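Long-range contact in metallo-beta-lactamase superfamily protein (Thermus thermophilus, PDB 2ZWR), which probably acts as a zinc-dependent hydrolase of the metallo-beta-lactamase superfamily, with two metal ions held in its presumed active site: residues Ala49-His54 with Pro73-Pro78. Numbering follows the deposited sequence.
Sequences AILLTH and PVYLHP. With ZN (zinc ion), chain D.
The carbonyl oxygen of I50 is held by Y75 N at 2.8 Å, and V74 CA adds a CA-H...O contact at 3.4 Å. I50 N donates almost straight to P73 O. L52 N reaches Y75 O through a more bent bond (N-H...O angle 145°). Beyond it the two segments diverge, and one water bridges L52 O and H77 N. The direct backbone bonds join parallel neighbours, strands 50-51 and 74-76, of a beta-alpha-beta unit whose helix is 63-70. On one face, I50 and V74 lie side by side. Further on, L52 CD1 meets V74 CG1 at 3.6 Å, and L52 CB meets L76 CD1; Y84 of helix 81-85 packs against L52, V74 and L76. On the other face, L51 CD1 comes obliquely to the Y75 ring at CD2. CG beside the backbone N (chi1 -73°) brings the ring next to I50 O, which lies at its edge, as does A49 CB. Y75 OH has a hydrogen bond with R106 NH1. H54 NE2 binds zinc at 2.2 Å, with H56, H125 and D144 completing the protein ligands. H54 ND1 donates to T53 OG1, also hydrogen-bonded to D28. The pairing, ending two residues before H54, probably steadies the metal-binding loop; the T53 bond helps fix the ring rotation.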
loop_
_atom_site.group_PDB
_atom_site.type_symbol
_atom_site.label_atom_id
_atom_site.label_comp_id
_atom_site.label_asym_id
_atom_site.label_seq_id
_atom_site.Cartn_x
_atom_site.Cartn_y
_atom_site.Cartn_z
ATOM N N ALA A 49 -3.539 -10.260 -8.707
ATOM C CA ALA A 49 -2.275 -10.093 -8.019
ATOM C C ALA A 49 -2.482 -9.258 -6.767
ATOM O O ALA A 49 -3.453 -8.515 -6.655
ATOM C CB ALA A 49 -1.247 -9.410 -8.958
ATOM N N ILE A 50 -1.548 -9.391 -5.831
ATOM C CA ILE A 50 -1.456 -8.533 -4.663
ATOM C C ILE A 50 -0.276 -7.578 -4.890
ATOM O O ILE A 50 0.820 -8.020 -5.228
ATOM C CB ILE A 50 -1.283 -9.372 -3.351
ATOM C CG1 ILE A 50 -2.602 -10.098 -3.013
ATOM C CG2 ILE A 50 -0.802 -8.480 -2.181
ATOM C CD1 ILE A 50 -2.551 -11.105 -1.848
ATOM N N LEU A 51 -0.525 -6.271 -4.754
ATOM C CA LEU A 51 0.514 -5.238 -4.879
ATOM C C LEU A 51 0.710 -4.600 -3.502
ATOM O O LEU A 51 -0.263 -4.201 -2.861
ATOM C CB LEU A 51 0.104 -4.171 -5.910
ATOM C CG LEU A 51 0.482 -4.345 -7.401
ATOM C CD1 LEU A 51 0.190 -5.735 -7.967
ATOM C CD2 LEU A 51 -0.167 -3.264 -8.276
ATOM N N LEU A 52 1.963 -4.527 -3.050
ATOM C CA LEU A 52 2.270 -3.975 -1.721
ATOM C C LEU A 52 3.067 -2.673 -1.770
ATOM O O LEU A 52 4.177 -2.644 -2.303
ATOM C CB LEU A 52 2.989 -5.015 -0.840
ATOM C CG LEU A 52 2.294 -6.366 -0.601
ATOM C CD1 LEU A 52 3.229 -7.305 0.168
ATOM C CD2 LEU A 52 0.948 -6.214 0.127
ATOM N N THR A 53 2.485 -1.608 -1.204
ATOM C CA THR A 53 3.183 -0.327 -1.050
ATOM C C THR A 53 4.369 -0.522 -0.137
ATOM O O THR A 53 5.441 0.021 -0.387
ATOM C CB THR A 53 2.285 0.812 -0.473
ATOM O OG1 THR A 53 1.888 0.488 0.872
ATOM C CG2 THR A 53 1.064 1.088 -1.371
ATOM N N HIS A 54 4.175 -1.313 0.920
ATOM C CA HIS A 54 5.269 -1.711 1.814
ATOM C C HIS A 54 4.844 -2.903 2.677
ATOM O O HIS A 54 3.708 -3.377 2.553
ATOM C CB HIS A 54 5.764 -0.516 2.647
ATOM C CG HIS A 54 4.770 -0.002 3.652
ATOM N ND1 HIS A 54 3.547 0.519 3.296
ATOM C CD2 HIS A 54 4.846 0.108 4.998
ATOM C CE1 HIS A 54 2.902 0.907 4.382
ATOM N NE2 HIS A 54 3.669 0.669 5.428
ATOM N N PRO A 73 0.024 -13.937 -7.120
ATOM C CA PRO A 73 1.372 -13.392 -7.006
ATOM C C PRO A 73 1.364 -12.140 -6.131
ATOM O O PRO A 73 0.388 -11.376 -6.142
ATOM C CB PRO A 73 1.757 -13.050 -8.453
ATOM C CG PRO A 73 0.508 -12.980 -9.209
ATOM C CD PRO A 73 -0.489 -13.881 -8.502
ATOM N N VAL A 74 2.442 -11.969 -5.360
ATOM C CA VAL A 74 2.607 -10.846 -4.453
ATOM C C VAL A 74 3.784 -10.016 -4.917
ATOM O O VAL A 74 4.896 -10.520 -5.017
ATOM C CB VAL A 74 2.842 -11.310 -2.990
ATOM C CG1 VAL A 74 3.040 -10.111 -2.075
ATOM C CG2 VAL A 74 1.674 -12.153 -2.501
ATOM N N TYR A 75 3.525 -8.738 -5.202
ATOM C CA TYR A 75 4.544 -7.810 -5.655
ATOM C C TYR A 75 5.002 -6.923 -4.498
ATOM O O TYR A 75 4.180 -6.263 -3.842
ATOM C CB TYR A 75 4.001 -6.950 -6.810
ATOM C CG TYR A 75 3.865 -7.709 -8.107
ATOM C CD1 TYR A 75 4.870 -7.655 -9.068
ATOM C CD2 TYR A 75 2.742 -8.508 -8.358
ATOM C CE1 TYR A 75 4.756 -8.367 -10.270
ATOM C CE2 TYR A 75 2.621 -9.234 -9.535
ATOM C CZ TYR A 75 3.631 -9.155 -10.489
ATOM O OH TYR A 75 3.512 -9.857 -11.660
ATOM N N LEU A 76 6.313 -6.917 -4.261
ATOM C CA LEU A 76 6.908 -6.117 -3.199
ATOM C C LEU A 76 8.290 -5.659 -3.606
ATOM O O LEU A 76 9.036 -6.425 -4.218
ATOM C CB LEU A 76 7.026 -6.949 -1.913
ATOM C CG LEU A 76 7.664 -6.322 -0.676
ATOM C CD1 LEU A 76 6.692 -5.375 0.034
ATOM C CD2 LEU A 76 8.135 -7.431 0.251
ATOM N N HIS A 77 8.631 -4.415 -3.267
ATOM C CA HIS A 77 10.005 -3.935 -3.427
ATOM C C HIS A 77 10.942 -4.771 -2.534
ATOM O O HIS A 77 10.688 -4.932 -1.331
ATOM C CB HIS A 77 10.098 -2.451 -3.071
ATOM C CG HIS A 77 11.333 -1.780 -3.585
ATOM N ND1 HIS A 77 12.561 -1.915 -2.973
ATOM C CD2 HIS A 77 11.530 -0.969 -4.651
ATOM C CE1 HIS A 77 13.463 -1.222 -3.645
ATOM N NE2 HIS A 77 12.862 -0.631 -4.664
ATOM N N PRO A 78 12.029 -5.307 -3.122
ATOM C CA PRO A 78 12.958 -6.194 -2.413
ATOM C C PRO A 78 13.574 -5.593 -1.139
ATOM O O PRO A 78 13.982 -6.340 -0.253
ATOM C CB PRO A 78 14.046 -6.487 -3.459
ATOM C CG PRO A 78 13.902 -5.416 -4.486
ATOM C CD PRO A 78 12.442 -5.095 -4.522
HETATM ZN ZN ZN D . 3.580 1.444 7.470
HETATM O O HOH W 1 6.955 -2.403 -1.873
HETATM O O HOH W 2 1.936 0.847 8.585
#